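Local coordinates for protein titin (Homo sapiens, PDB 5JDD) that is a giant elastic protein of the muscle sarcomere, here three consecutive immunoglobulin domains of its I-band, a region that probably extends under stretch, at residues K44-D47 with K48-L51; L51-R55 with K56-L60; E131-E134 with K135-I138. All blocks are in the same frame, centred on the assembly; numbering follows the deposited sequence. Where two conformers were deposited one is given.

Contact 1: residues K44-D47 with K48-L51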
ATOM      1  N   LYS A  44      19.311  -4.918  37.983  1.00 12.98           N
ATOM      2  CA  LYS A  44      20.588  -4.220  38.137  1.00 15.42           C
ATOM      3  C   LYS A  44      20.652  -3.097  37.117  1.00 12.72           C
ATOM      4  O   LYS A  44      20.031  -3.203  36.052  1.00 13.24           O
ATOM      5  CB  LYS A  44      21.738  -5.185  37.831  1.00 15.74           C
ATOM      6  CG  LYS A  44      21.847  -6.391  38.759  1.00 19.04           C
ATOM      7  CD  LYS A  44      22.715  -7.479  38.146  1.00 23.41           C
ATOM      8  CE  LYS A  44      21.933  -8.253  37.096  1.00 31.81           C
ATOM      9  NZ  LYS A  44      22.751  -9.288  36.410  1.00 35.92           N
ATOM     10  N   PRO A  45      21.426  -2.032  37.403  1.00 11.62           N
ATOM     11  CA  PRO A  45      21.698  -1.030  36.362  1.00 12.23           C
ATOM     12  C   PRO A  45      22.276  -1.713  35.124  1.00 12.66           C
ATOM     13  O   PRO A  45      23.127  -2.605  35.253  1.00 14.82           O
ATOM     14  CB  PRO A  45      22.771  -0.141  36.999  1.00 16.60           C
ATOM     15  CG  PRO A  45      22.583  -0.316  38.481  1.00 17.64           C
ATOM     16  CD  PRO A  45      22.152  -1.740  38.656  1.00 14.06           C
ATOM     17  N   SER A  46      21.805  -1.323  33.943  1.00 12.10           N
ATOM     18  CA  SER A  46      22.307  -1.904  32.704  1.00 11.22           C
ATOM     19  C   SER A  46      22.086  -0.893  31.607  1.00 14.29           C
ATOM     20  O   SER A  46      21.596   0.207  31.858  1.00 16.97           O
ATOM     21  CB  SER A  46      21.557  -3.187  32.369  1.00 11.86           C
ATOM     22  OG  SER A  46      20.230  -2.888  31.941  1.00 15.16           O
ATOM     23  N   ASP A  47      22.423  -1.262  30.380  1.00 17.18           N
ATOM     24  CA  ASP A  47      22.136  -0.363  29.275  1.00 18.17           C
ATOM     25  C   ASP A  47      20.621  -0.205  29.068  1.00 22.61           C
ATOM     26  O   ASP A  47      20.173   0.791  28.503  1.00 34.44           O
ATOM     27  CB  ASP A  47      22.855  -0.820  28.004  1.00 22.74           C
ATOM     28  CG  ASP A  47      24.370  -0.775  28.148  1.00 35.84           C
ATOM     29  OD1 ASP A  47      24.866  -0.155  29.117  1.00 35.56           O
ATOM     30  OD2 ASP A  47      25.068  -1.356  27.288  1.00 39.53           O
ATOM     31  N   LYS A  48      19.842  -1.172  29.554  1.00 20.92           N
ATOM     32  CA  LYS A  48      18.376  -1.120  29.470  1.00 21.33           C
ATOM     33  C   LYS A  48      17.710  -0.519  30.718  1.00 22.54           C
ATOM     34  O   LYS A  48      16.661   0.126  30.626  1.00 19.05           O
ATOM     35  CB  LYS A  48      17.804  -2.521  29.196  1.00 28.91           C
ATOM     36  CG  LYS A  48      16.298  -2.672  29.443  1.00 37.21           C
ATOM     37  CD  LYS A  48      15.492  -2.708  28.153  1.00 40.93           C
ATOM     38  CE  LYS A  48      15.731  -3.994  27.376  1.00 39.06           C
ATOM     39  NZ  LYS A  48      14.932  -4.055  26.119  1.00 45.33           N
ATOM     40  N   HIS A  49      18.322  -0.724  31.883  1.00 14.30           N
ATOM     41  CA  HIS A  49      17.695  -0.336  33.147  1.00 11.95           C
ATOM     42  C   HIS A  49      18.474   0.744  33.874  1.00 12.61           C
ATOM     43  O   HIS A  49      19.684   0.620  34.085  1.00 15.31           O
ATOM     44  CB  HIS A  49      17.587  -1.550  34.070  1.00 13.54           C
ATOM     45  CG  HIS A  49      16.903  -2.725  33.451  1.00 16.78           C
ATOM     46  ND1 HIS A  49      17.591  -3.794  32.919  1.00 30.14           N
ATOM     47  CD2 HIS A  49      15.589  -2.999  33.277  1.00 16.39           C
ATOM     48  CE1 HIS A  49      16.730  -4.678  32.444  1.00 31.02           C
ATOM     49  NE2 HIS A  49      15.507  -4.218  32.648  1.00 17.47           N
ATOM     50  N   ARG A  50      17.781   1.803  34.267  1.00 11.55           N
ATOM     51  CA  ARG A  50      18.372   2.831  35.102  1.00 11.37           C
ATOM     52  C   ARG A  50      17.589   2.941  36.397  1.00 14.33           C
ATOM     53  O   ARG A  50      16.361   3.041  36.393  1.00 15.52           O
ATOM     54  CB  ARG A  50      18.346   4.183  34.399  1.00 19.43           C
ATOM     55  CG  ARG A  50      18.907   5.321  35.235  1.00 33.81           C
ATOM     56  CD  ARG A  50      19.139   6.567  34.395  1.00 42.77           C
ATOM     57  NE  ARG A  50      20.017   6.272  33.269  1.00 52.17           N
ATOM     58  CZ  ARG A  50      19.589   6.027  32.035  1.00 61.85           C
ATOM     59  NH1 ARG A  50      18.289   6.055  31.767  1.00 67.58           N
ATOM     60  NH2 ARG A  50      20.458   5.753  31.071  1.00 60.96           N
ATOM     61  N   LEU A  51      18.310   2.920  37.505  1.00 14.37           N
ATOM     62  CA  LEU A  51      17.718   3.065  38.829  0.54 12.04           C
ATOM     63  C   LEU A  51      18.076   4.442  39.350  1.00 14.71           C
ATOM     64  O   LEU A  51      19.256   4.773  39.479  1.00 18.78           O
ATOM     65  CB  LEU A  51      18.266   2.006  39.783  0.54 13.91           C
ATOM     66  CG  LEU A  51      18.024   0.551  39.394  0.54 16.80           C
ATOM     67  CD1 LEU A  51      18.697  -0.393  40.382  0.54 20.09           C
ATOM     68  CD2 LEU A  51      16.544   0.298  39.350  0.54 13.95           C
TER
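S46 and H49 face each other across a tight reversal of the chain, their CA atoms 4.9 Å apart, as residues 44-47 turn into strand 49-54 and the two arms run 132° apart. One backbone bond closes the loop: S46 N reaches H49 O at 2.9 Å. The same oxygen is approached by the CA-H of P45. Inside the turn, the hydroxyl of S46 collects the following amides, accepting one bond from K48 N at 3.0 Å and another from H49 N at 2.9 Å. A chi1 of 72° tucks OG between the residue's own N and carbonyl carbon, where it points into the concave side of the bend. OG also lies near the plane of the H49 imidazole, at its edge, 3.0 Å from ND1. Carbonyl K44 O packs against H49 CB on an oblique approach to the ring. One face of the imidazole is covered by its sequence neighbour: K48 CG sits over the centre, 3.6 Å above the plane. From there the lysine chain bends at chi2 and chi3 and leaves the turn, and NZ forms a salt bridge with D69 and a weak bond to N64 O. The ring itself packs on L62 and I43, so H49 bridges the loop and the adjoining strand. Further along, P45 CD meets L51 CD1 at 4.1 Å, the two side chains crossing at about a right angle. The bond from K48 N to S46 OG makes this an ST turn, and H49 N adds a second to the same oxygen. In this I-set immunoglobulin domain it occupies the C'-D loop, where the chain passes from edge strand 41-42 of one sheet to edge strand 49-54 of the other.

Contact 2: residues L51-R55 with K56-L60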
ATOM      1  N   LEU A  51      18.310   2.920  37.505  1.00 14.37           N
ATOM      2  CA  LEU A  51      17.718   3.065  38.829  0.54 12.04           C
ATOM      3  C   LEU A  51      18.076   4.442  39.350  1.00 14.71           C
ATOM      4  O   LEU A  51      19.256   4.773  39.479  1.00 18.78           O
ATOM      5  CB  LEU A  51      18.266   2.006  39.783  0.54 13.91           C
ATOM      6  CG  LEU A  51      18.024   0.551  39.394  0.54 16.80           C
ATOM      7  CD1 LEU A  51      18.697  -0.393  40.382  0.54 20.09           C
ATOM      8  CD2 LEU A  51      16.544   0.298  39.350  0.54 13.95           C
ATOM      9  N   VAL A  52      17.067   5.261  39.634  1.00 12.85           N
ATOM     10  CA  VAL A  52      17.320   6.615  40.110  1.00 15.01           C
ATOM     11  C   VAL A  52      16.582   6.873  41.412  1.00 14.88           C
ATOM     12  O   VAL A  52      15.356   6.821  41.453  1.00 15.70           O
ATOM     13  CB  VAL A  52      16.895   7.674  39.077  1.00 17.10           C
ATOM     14  CG1 VAL A  52      17.172   9.073  39.609  1.00 24.73           C
ATOM     15  CG2 VAL A  52      17.631   7.461  37.774  1.00 22.40           C
ATOM     16  N   SER A  53      17.329   7.137  42.477  1.00 15.95           N
ATOM     17  CA  SER A  53      16.732   7.550  43.739  1.00 16.28           C
ATOM     18  C   SER A  53      16.986   9.044  43.946  1.00 20.99           C
ATOM     19  O   SER A  53      18.108   9.520  43.773  1.00 27.09           O
ATOM     20  CB  SER A  53      17.303   6.740  44.909  1.00 17.22           C
ATOM     21  OG  SER A  53      16.849   5.390  44.893  1.00 19.84           O
ATOM     22  N   GLU A  54      15.936   9.785  44.288  1.00 17.66           N
ATOM     23  CA  GLU A  54      16.071  11.208  44.566  1.00 19.22           C
ATOM     24  C   GLU A  54      15.217  11.525  45.783  1.00 15.40           C
ATOM     25  O   GLU A  54      13.991  11.659  45.676  1.00 16.32           O
ATOM     26  CB  GLU A  54      15.619  12.038  43.362  1.00 22.62           C
ATOM     27  CG  GLU A  54      16.280  13.416  43.252  1.00 30.23           C
ATOM     28  CD  GLU A  54      15.817  14.400  44.320  1.00 38.45           C
ATOM     29  OE1 GLU A  54      16.608  14.699  45.239  1.00 39.46           O
ATOM     30  OE2 GLU A  54      14.667  14.885  44.228  1.00 43.08           O
ATOM     31  N   ARG A  55      15.875  11.636  46.937  1.00 16.97           N
ATOM     32  CA  ARG A  55      15.183  11.836  48.208  1.00 16.13           C
ATOM     33  C   ARG A  55      14.099  10.781  48.418  1.00 15.87           C
ATOM     34  O   ARG A  55      14.423   9.602  48.563  1.00 16.62           O
ATOM     35  CB  ARG A  55      14.667  13.273  48.343  1.00 17.00           C
ATOM     36  CG  ARG A  55      15.793  14.257  48.701  1.00 21.87           C
ATOM     37  CD  ARG A  55      15.353  15.712  48.600  1.00 22.15           C
ATOM     38  NE  ARG A  55      14.990  16.059  47.231  1.00 19.68           N
ATOM     39  CZ  ARG A  55      14.397  17.195  46.869  1.00 16.74           C
ATOM     40  NH1 ARG A  55      14.085  18.110  47.777  1.00 23.33           N
ATOM     41  NH2 ARG A  55      14.098  17.407  45.593  1.00 21.85           N
ATOM     42  N   LYS A  56      12.831  11.183  48.392  1.00 13.95           N
ATOM     43  CA  LYS A  56      11.744  10.246  48.676  1.00 13.67           C
ATOM     44  C   LYS A  56      11.249   9.473  47.455  1.00 12.67           C
ATOM     45  O   LYS A  56      10.372   8.617  47.586  1.00 13.23           O
ATOM     46  CB  LYS A  56      10.558  10.978  49.308  1.00 13.82           C
ATOM     47  CG  LYS A  56      10.880  11.582  50.662  1.00 14.62           C
ATOM     48  CD  LYS A  56       9.681  12.336  51.234  1.00 13.78           C
ATOM     49  CE  LYS A  56      10.044  12.994  52.545  1.00 15.54           C
ATOM     50  NZ  LYS A  56       8.887  13.732  53.101  1.00 18.70           N
ATOM     51  N   VAL A  57      11.804   9.763  46.276  1.00 11.47           N
ATOM     52  CA  VAL A  57      11.256   9.238  45.027  1.00 14.24           C
ATOM     53  C   VAL A  57      12.221   8.277  44.357  1.00 13.67           C
ATOM     54  O   VAL A  57      13.398   8.595  44.160  1.00 13.48           O
ATOM     55  CB  VAL A  57      10.927  10.376  44.047  1.00 11.81           C
ATOM     56  CG1 VAL A  57      10.312   9.821  42.767  1.00 16.46           C
ATOM     57  CG2 VAL A  57       9.974  11.369  44.696  1.00 14.55           C
ATOM     58  N   HIS A  58      11.714   7.102  43.999  1.00 10.21           N
ATOM     59  CA  HIS A  58      12.537   6.054  43.415  1.00 10.48           C
ATOM     60  C   HIS A  58      11.952   5.627  42.084  1.00 10.31           C
ATOM     61  O   HIS A  58      10.780   5.233  41.999  1.00 13.98           O
ATOM     62  CB  HIS A  58      12.627   4.878  44.379  1.00 10.69           C
ATOM     63  CG  HIS A  58      13.107   5.276  45.732  1.00 10.49           C
ATOM     64  ND1 HIS A  58      14.445   5.419  46.032  1.00 15.27           N
ATOM     65  CD2 HIS A  58      12.429   5.627  46.850  1.00 15.06           C
ATOM     66  CE1 HIS A  58      14.571   5.811  47.286  1.00 15.86           C
ATOM     67  NE2 HIS A  58      13.363   5.945  47.806  1.00 14.42           N
ATOM     68  N   LYS A  59      12.769   5.733  41.044  1.00 10.26           N
ATOM     69  CA  LYS A  59      12.339   5.392  39.696  1.00  9.97           C
ATOM     70  C   LYS A  59      13.146   4.252  39.095  1.00 11.05           C
ATOM     71  O   LYS A  59      14.354   4.136  39.322  1.00 10.86           O
ATOM     72  CB  LYS A  59      12.426   6.621  38.785  1.00 15.71           C
ATOM     73  CG  LYS A  59      11.684   7.819  39.329  1.00 23.61           C
ATOM     74  CD  LYS A  59      12.080   9.104  38.623  1.00 33.42           C
ATOM     75  CE  LYS A  59      11.739   9.047  37.152  1.00 43.41           C
ATOM     76  NZ  LYS A  59      11.852  10.385  36.505  1.00 46.84           N
ATOM     77  N   LEU A  60      12.453   3.403  38.342  1.00 10.03           N
ATOM     78  CA  LEU A  60      13.064   2.425  37.453  1.00  8.44           C
ATOM     79  C   LEU A  60      12.720   2.841  36.035  1.00  9.44           C
ATOM     80  O   LEU A  60      11.547   2.904  35.666  1.00 10.27           O
ATOM     81  CB  LEU A  60      12.503   1.033  37.721  1.00  9.50           C
ATOM     82  CG  LEU A  60      12.819  -0.036  36.672  1.00  9.58           C
ATOM     83  CD1 LEU A  60      14.312  -0.268  36.579  1.00 13.32           C
ATOM     84  CD2 LEU A  60      12.098  -1.334  37.013  1.00 11.20           C
TER
HETATM   85  O   HOH W   1      13.824   9.314  41.450  1.00 20.58           O
HETATM   86  O   HOH W   2      13.894   7.488  50.163  1.00 15.08           O
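The D-E beta hairpin of the first immunoglobulin domain pairs strand 49-54 with strand 57-62, and E54 and V57 close it as the ends of a type II' turn. The strands run antiparallel at 169°. V52 and K59 form one hydrogen-bonded pair, with K59 N to V52 O at 2.8 Å and V52 N to K59 O at 3.0 Å. E54 and V57 form the other, E54 N giving V57 O a bond of 2.8 Å. The reverse bond runs from V57 N to E54 O; R55, at the first corner of the turn, takes a positive phi of 52°. Between these pairs lies the non-hydrogen-bonded pair S53 and H58, joined through side chains instead. S53 OG lies in the plane of the H58 ring at its edge and is hydrogen-bonded to ND1 at 2.7 Å; with chi1 at -71°, the hydroxyl stands beside its own backbone N on the face that H58 shares. On that face, too, L51 CD2 packs on CD1 of the buried L60 at 3.6 Å. A water 2.9 Å from H58 NE2 donates to R55 O. A second water donates to both V52 O and V57 O. On the turn, R55 and E54 form a side-on salt bridge: R55 NE to E54 OE1 at 2.9 Å, on the syn lone pair of OE1, and R55 NH2 to E54 OE2, which lies close to the guanidinium plane. H58 is buried and packs on V25, V27 and V34. Both of its nitrogens are engaged, one by S53 and one by water, which should help hold the ring's rotation and ties the turn carbonyl to a buried side chain, while the charges of E54 and R55 probably offset each other at the exposed tip.

Contact 3: residues E131-E134 with K135-I138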
ATOM      1  N   GLU A 131       9.604   2.545  -4.844  1.00 18.09           N
ATOM      2  CA  GLU A 131       9.656   4.000  -4.669  1.00 24.82           C
ATOM      3  C   GLU A 131       8.400   4.650  -5.241  1.00 21.17           C
ATOM      4  O   GLU A 131       7.935   4.236  -6.297  1.00 20.96           O
ATOM      5  CB  GLU A 131      10.860   4.584  -5.420  1.00 33.28           C
ATOM      6  CG  GLU A 131      12.224   4.151  -4.915  1.00 44.98           C
ATOM      7  CD  GLU A 131      13.355   4.512  -5.874  1.00 46.16           C
ATOM      8  OE1 GLU A 131      13.249   5.527  -6.593  1.00 28.51           O
ATOM      9  OE2 GLU A 131      14.353   3.763  -5.916  1.00 54.01           O
ATOM     10  N   MET A 132       7.871   5.661  -4.551  1.00 20.79           N
ATOM     11  CA  MET A 132       6.804   6.507  -5.094  1.00 22.57           C
ATOM     12  C   MET A 132       7.202   7.065  -6.455  1.00 19.41           C
ATOM     13  O   MET A 132       8.321   7.554  -6.625  1.00 25.02           O
ATOM     14  CB  MET A 132       6.523   7.696  -4.172  1.00 30.82           C
ATOM     15  CG  MET A 132       5.582   7.419  -3.027  1.00 40.72           C
ATOM     16  SD  MET A 132       4.589   8.874  -2.641  1.00 71.94           S
ATOM     17  CE  MET A 132       3.267   8.663  -3.830  1.00 14.02           C
ATOM     18  N   SER A 133       6.292   6.973  -7.422  1.00 18.59           N
ATOM     19  CA  SER A 133       6.503   7.544  -8.748  1.00 20.41           C
ATOM     20  C   SER A 133       5.135   7.790  -9.361  1.00 24.13           C
ATOM     21  O   SER A 133       4.115   7.670  -8.681  1.00 25.73           O
ATOM     22  CB  SER A 133       7.317   6.609  -9.642  1.00 23.24           C
ATOM     23  OG  SER A 133       6.623   5.396  -9.896  1.00 23.88           O
ATOM     24  N   GLU A 134       5.099   8.142 -10.638  1.00 27.30           N
ATOM     25  CA  GLU A 134       3.809   8.295 -11.298  1.00 33.86           C
ATOM     26  C   GLU A 134       3.158   6.926 -11.478  1.00 29.25           C
ATOM     27  O   GLU A 134       1.936   6.815 -11.552  1.00 33.21           O
ATOM     28  CB  GLU A 134       3.952   9.023 -12.634  1.00 45.04           C
ATOM     29  CG  GLU A 134       4.391  10.477 -12.507  1.00 52.33           C
ATOM     30  CD  GLU A 134       3.263  11.420 -12.109  1.00 58.87           C
ATOM     31  OE1 GLU A 134       3.399  12.635 -12.360  1.00 56.90           O
ATOM     32  OE2 GLU A 134       2.248  10.959 -11.543  1.00 61.73           O
ATOM     33  N   LYS A 135       3.992   5.891 -11.525  1.00 18.72           N
ATOM     34  CA  LYS A 135       3.545   4.506 -11.620  1.00 16.81           C
ATOM     35  C   LYS A 135       2.967   3.984 -10.295  1.00 13.06           C
ATOM     36  O   LYS A 135       1.927   3.317 -10.276  1.00 14.89           O
ATOM     37  CB  LYS A 135       4.731   3.633 -12.021  1.00 25.13           C
ATOM     38  CG  LYS A 135       4.446   2.151 -12.092  1.00 25.85           C
ATOM     39  CD  LYS A 135       3.653   1.815 -13.339  1.00 27.87           C
ATOM     40  CE  LYS A 135       3.615   0.317 -13.572  1.00 21.19           C
ATOM     41  NZ  LYS A 135       2.643  -0.021 -14.648  1.00 15.94           N
ATOM     42  N   PHE A 136       3.649   4.291  -9.201  1.00 12.72           N
ATOM     43  CA  PHE A 136       3.257   3.812  -7.877  1.00 12.32           C
ATOM     44  C   PHE A 136       2.848   4.967  -6.982  1.00 15.52           C
ATOM     45  O   PHE A 136       3.670   5.818  -6.648  1.00 18.18           O
ATOM     46  CB  PHE A 136       4.413   3.067  -7.208  1.00 13.10           C
ATOM     47  CG  PHE A 136       4.817   1.807  -7.910  1.00 13.25           C
ATOM     48  CD1 PHE A 136       3.996   0.686  -7.874  1.00 14.86           C
ATOM     49  CD2 PHE A 136       6.033   1.727  -8.574  1.00 23.81           C
ATOM     50  CE1 PHE A 136       4.373  -0.485  -8.508  1.00 20.75           C
ATOM     51  CE2 PHE A 136       6.414   0.562  -9.211  1.00 34.96           C
ATOM     52  CZ  PHE A 136       5.582  -0.546  -9.178  1.00 31.88           C
ATOM     53  N   LYS A 137       1.577   4.996  -6.592  1.00 10.32           N
ATOM     54  CA  LYS A 137       1.080   5.994  -5.652  1.00 11.64           C
ATOM     55  C   LYS A 137       1.002   5.332  -4.281  1.00  9.91           C
ATOM     56  O   LYS A 137       0.357   4.301  -4.115  1.00 14.15           O
ATOM     57  CB  LYS A 137      -0.293   6.504  -6.096  1.00 18.40           C
ATOM     58  CG  LYS A 137      -0.990   7.423  -5.105  1.00 31.26           C
ATOM     59  CD  LYS A 137      -0.446   8.834  -5.143  1.00 41.45           C
ATOM     60  CE  LYS A 137      -1.354   9.767  -4.350  1.00 43.08           C
ATOM     61  NZ  LYS A 137      -2.786   9.552  -4.716  1.00 40.38           N
ATOM     62  N   ILE A 138       1.693   5.909  -3.308  1.00 10.93           N
ATOM     63  CA  ILE A 138       1.734   5.369  -1.963  1.00 10.82           C
ATOM     64  C   ILE A 138       1.000   6.329  -1.033  1.00 11.36           C
ATOM     65  O   ILE A 138       1.333   7.514  -0.954  1.00 15.05           O
ATOM     66  CB  ILE A 138       3.198   5.132  -1.526  1.00 10.91           C
ATOM     67  CG1 ILE A 138       3.791   3.990  -2.357  1.00 16.23           C
ATOM     68  CG2 ILE A 138       3.281   4.775  -0.043  1.00 15.07           C
ATOM     69  CD1 ILE A 138       5.291   3.783  -2.172  1.00 20.36           C
TER
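K135 opens the second arm of an ST turn that begins at S133, in the C'-D loop of the second immunoglobulin domain. K135 N gives S133 OG a weak bond of 3.1 Å, and K135 CB packs against the same oxygen; its NZ leaves the loop to form a salt bridge with D156 and a bond to M150 O. F136 follows with a straighter bond of its own, from N to S133 OG at 3.2 Å, and its O receives S133 N at 3.0 Å. CG of K135 lies above one face of the F136 ring, offset toward the rim, while the ring packs on L147 and I149 of the neighbouring strand. K137 meets the methyl of M132 with both CA and CD. I138 takes most of that methionine: M132 bends at chi2 (-146°) and chi3, setting its CG on I138 CB at 3.6 Å and curling the thioether back over the strand. The terminal methyl CE comes to rest 3.2 Å from I138 N, an amide buried here without a hydrogen-bonding partner.

In the fold
All three contacts lie at the surface. Contacts 1 and 2 share L51 and strand 49-54, one where the chain enters this edge strand, the other at its hairpin end; their centres are 13 Å apart. Contact 3 occupies the equivalent loop of the next immunoglobulin domain, about 44 Å from contact 1 between centres. Contacts 1 and 3 therefore repeat one serine-centred turn, with a histidine beside it in the first and a phenylalanine in the second, and contact 3 adds methionine packing. Contact 2 differs: regular strand pairing dominates, supplemented by water and by a salt bridge at its tip, and only it includes buried residues.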